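Local coordinates for protein SusD homolog (Bacteroides thetaiotaomicron VPI-5482, PDB 3FDH) that probably binds sugars at the bacterial cell surface, as a SusD/RagB-family protein of a glycan-uptake system, at residues M147-D152 against A472-V477. Sequence-based numbering, arbitrary orientation.
Sequences MTPKMD and AANPEV
Asn474 ND2 donates to Pro149 O at 2.8 Å, nearly straight (165°); Pro149 O lies almost in the plane of the Asn474 amide, and ND2 in turn lies in the proline's carbonyl plane. Asn474 is also the N-cap residue of helix 475-481, and the oxygen of the same amide does the capping: OD1 accepts from Glu476 N at 3.0 Å and, from above its plane, from Val477 N at 3.3 Å. With CG anti to the backbone N (chi1 -165°), the amide sits between loop and helix start, its NH2 toward Pro149 O and OD1 toward the first helical N-H groups. Asparagine suits the site because it caps and donates at once; an aspartate in its place would probably keep the cap but leave Pro149 O without its donor and turn a carboxylate oxygen toward it.

Glu476, in the first turn of the helix, has an extended chain long enough to bring an acceptor to Met151 N. Its OE2 takes a weak bond from that N at 3.3 Å, and a water joins OE2 to Met151 O, so the carboxylate serves both polar groups of one strand residue.

Apolar groups complete the contact. The selenomethionine Met151 runs past Glu476 in the opposite direction, SE lying 3.7 Å from Glu476 CG, and its CG meets Val477 CG2 at 3.9 Å, where a long flexible chain and a compact branched one cross almost at right angles.

Pro131, in the strand paired antiparallel with 151-152, touches Pro149, Met151 and Val477, while Tyr466 touches the latter two; the contact thus joins this small two-stranded sheet to the junction of helices 468-473 and 475-481.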
loop_
_atom_site.group_PDB
_atom_site.type_symbol
_atom_site.label_atom_id
_atom_site.label_comp_id
_atom_site.label_asym_id
_atom_site.label_seq_id
_atom_site.Cartn_x
_atom_site.Cartn_y
_atom_site.Cartn_z
HETATM N N MSE A 147 8.721 -25.841 16.241
HETATM C CA MSE A 147 7.580 -26.746 16.420
HETATM C C MSE A 147 6.393 -26.097 15.765
HETATM O O MSE A 147 6.286 -26.008 14.539
HETATM C CB MSE A 147 7.261 -26.917 17.911
ATOM N N THR A 148 5.485 -25.685 16.638
ATOM C CA THR A 148 4.352 -24.843 16.266
ATOM C C THR A 148 4.772 -23.496 16.840
ATOM O O THR A 148 4.792 -23.317 18.058
ATOM C CB THR A 148 3.035 -25.315 16.863
ATOM O OG1 THR A 148 3.226 -25.618 18.248
ATOM C CG2 THR A 148 2.564 -26.572 16.149
ATOM N N PRO A 149 5.190 -22.568 15.973
ATOM C CA PRO A 149 5.676 -21.265 16.417
ATOM C C PRO A 149 4.722 -20.500 17.280
ATOM O O PRO A 149 3.500 -20.522 17.076
ATOM C CB PRO A 149 5.893 -20.512 15.109
ATOM C CG PRO A 149 6.213 -21.549 14.146
ATOM C CD PRO A 149 5.418 -22.765 14.537
ATOM N N LYS A 150 5.302 -19.829 18.258
ATOM C CA LYS A 150 4.520 -19.000 19.151
ATOM C C LYS A 150 4.135 -17.762 18.404
ATOM O O LYS A 150 4.763 -17.367 17.425
ATOM C CB LYS A 150 5.293 -18.577 20.412
ATOM C CG LYS A 150 6.391 -17.546 20.186
ATOM C CD LYS A 150 7.083 -17.181 21.496
ATOM C CE LYS A 150 8.035 -15.991 21.369
ATOM N NZ LYS A 150 7.331 -14.673 21.136
HETATM N N MSE A 151 3.075 -17.150 18.894
HETATM C CA MSE A 151 2.697 -15.864 18.390
HETATM C C MSE A 151 3.525 -14.796 19.115
HETATM O O MSE A 151 3.742 -14.843 20.313
HETATM C CB MSE A 151 1.195 -15.652 18.506
HETATM C CG MSE A 151 0.355 -16.453 17.450
HETATM SE SE MSE A 151 -1.398 -16.190 17.998
HETATM C CE MSE A 151 -1.654 -14.458 17.129
ATOM N N ASP A 152 4.084 -13.900 18.324
ATOM C CA ASP A 152 4.829 -12.743 18.831
ATOM C C ASP A 152 3.802 -11.635 18.923
ATOM O O ASP A 152 2.830 -11.605 18.156
ATOM C CB ASP A 152 5.880 -12.233 17.825
ATOM C CG ASP A 152 7.096 -13.137 17.700
ATOM O OD1 ASP A 152 7.169 -14.184 18.382
ATOM O OD2 ASP A 152 7.971 -12.775 16.887
ATOM N N ALA A 472 -5.431 -24.041 11.435
ATOM C CA ALA A 472 -5.469 -25.510 11.402
ATOM C C ALA A 472 -4.268 -26.097 12.133
ATOM O O ALA A 472 -4.385 -26.934 13.041
ATOM C CB ALA A 472 -5.464 -26.013 9.972
ATOM N N ALA A 473 -3.112 -25.623 11.715
ATOM C CA ALA A 473 -1.817 -26.149 12.178
ATOM C C ALA A 473 -1.323 -25.597 13.505
ATOM O O ALA A 473 -0.470 -26.211 14.150
ATOM C CB ALA A 473 -0.755 -25.879 11.101
ATOM N N ASN A 474 -1.854 -24.441 13.911
ATOM C CA ASN A 474 -1.351 -23.749 15.112
ATOM C C ASN A 474 -2.444 -23.443 16.146
ATOM O O ASN A 474 -3.232 -22.531 15.968
ATOM C CB ASN A 474 -0.637 -22.460 14.667
ATOM C CG ASN A 474 0.230 -21.849 15.763
ATOM O OD1 ASN A 474 -0.188 -21.723 16.913
ATOM N ND2 ASN A 474 1.440 -21.444 15.396
ATOM N N PRO A 475 -2.490 -24.212 17.252
ATOM C CA PRO A 475 -3.552 -24.011 18.230
ATOM C C PRO A 475 -3.634 -22.608 18.797
ATOM O O PRO A 475 -4.706 -22.160 19.219
ATOM C CB PRO A 475 -3.210 -25.002 19.340
ATOM C CG PRO A 475 -2.352 -26.037 18.691
ATOM C CD PRO A 475 -1.597 -25.329 17.608
ATOM N N GLU A 476 -2.503 -21.916 18.756
ATOM C CA GLU A 476 -2.411 -20.571 19.322
ATOM C C GLU A 476 -3.091 -19.595 18.383
ATOM O O GLU A 476 -3.846 -18.705 18.789
ATOM C CB GLU A 476 -0.950 -20.187 19.525
ATOM C CG GLU A 476 -0.752 -18.956 20.373
ATOM C CD GLU A 476 0.678 -18.827 20.889
ATOM O OE1 GLU A 476 1.443 -19.823 20.825
ATOM O OE2 GLU A 476 1.009 -17.754 21.416
ATOM N N VAL A 477 -2.863 -19.837 17.108
ATOM C CA VAL A 477 -3.430 -18.990 16.068
ATOM C C VAL A 477 -4.919 -19.326 15.978
ATOM O O VAL A 477 -5.763 -18.459 15.769
ATOM C CB VAL A 477 -2.717 -19.179 14.724
ATOM C CG1 VAL A 477 -3.378 -18.307 13.644
ATOM C CG2 VAL A 477 -1.238 -18.796 14.840
HETATM O O HOH W 1 2.948 -16.316 22.367
#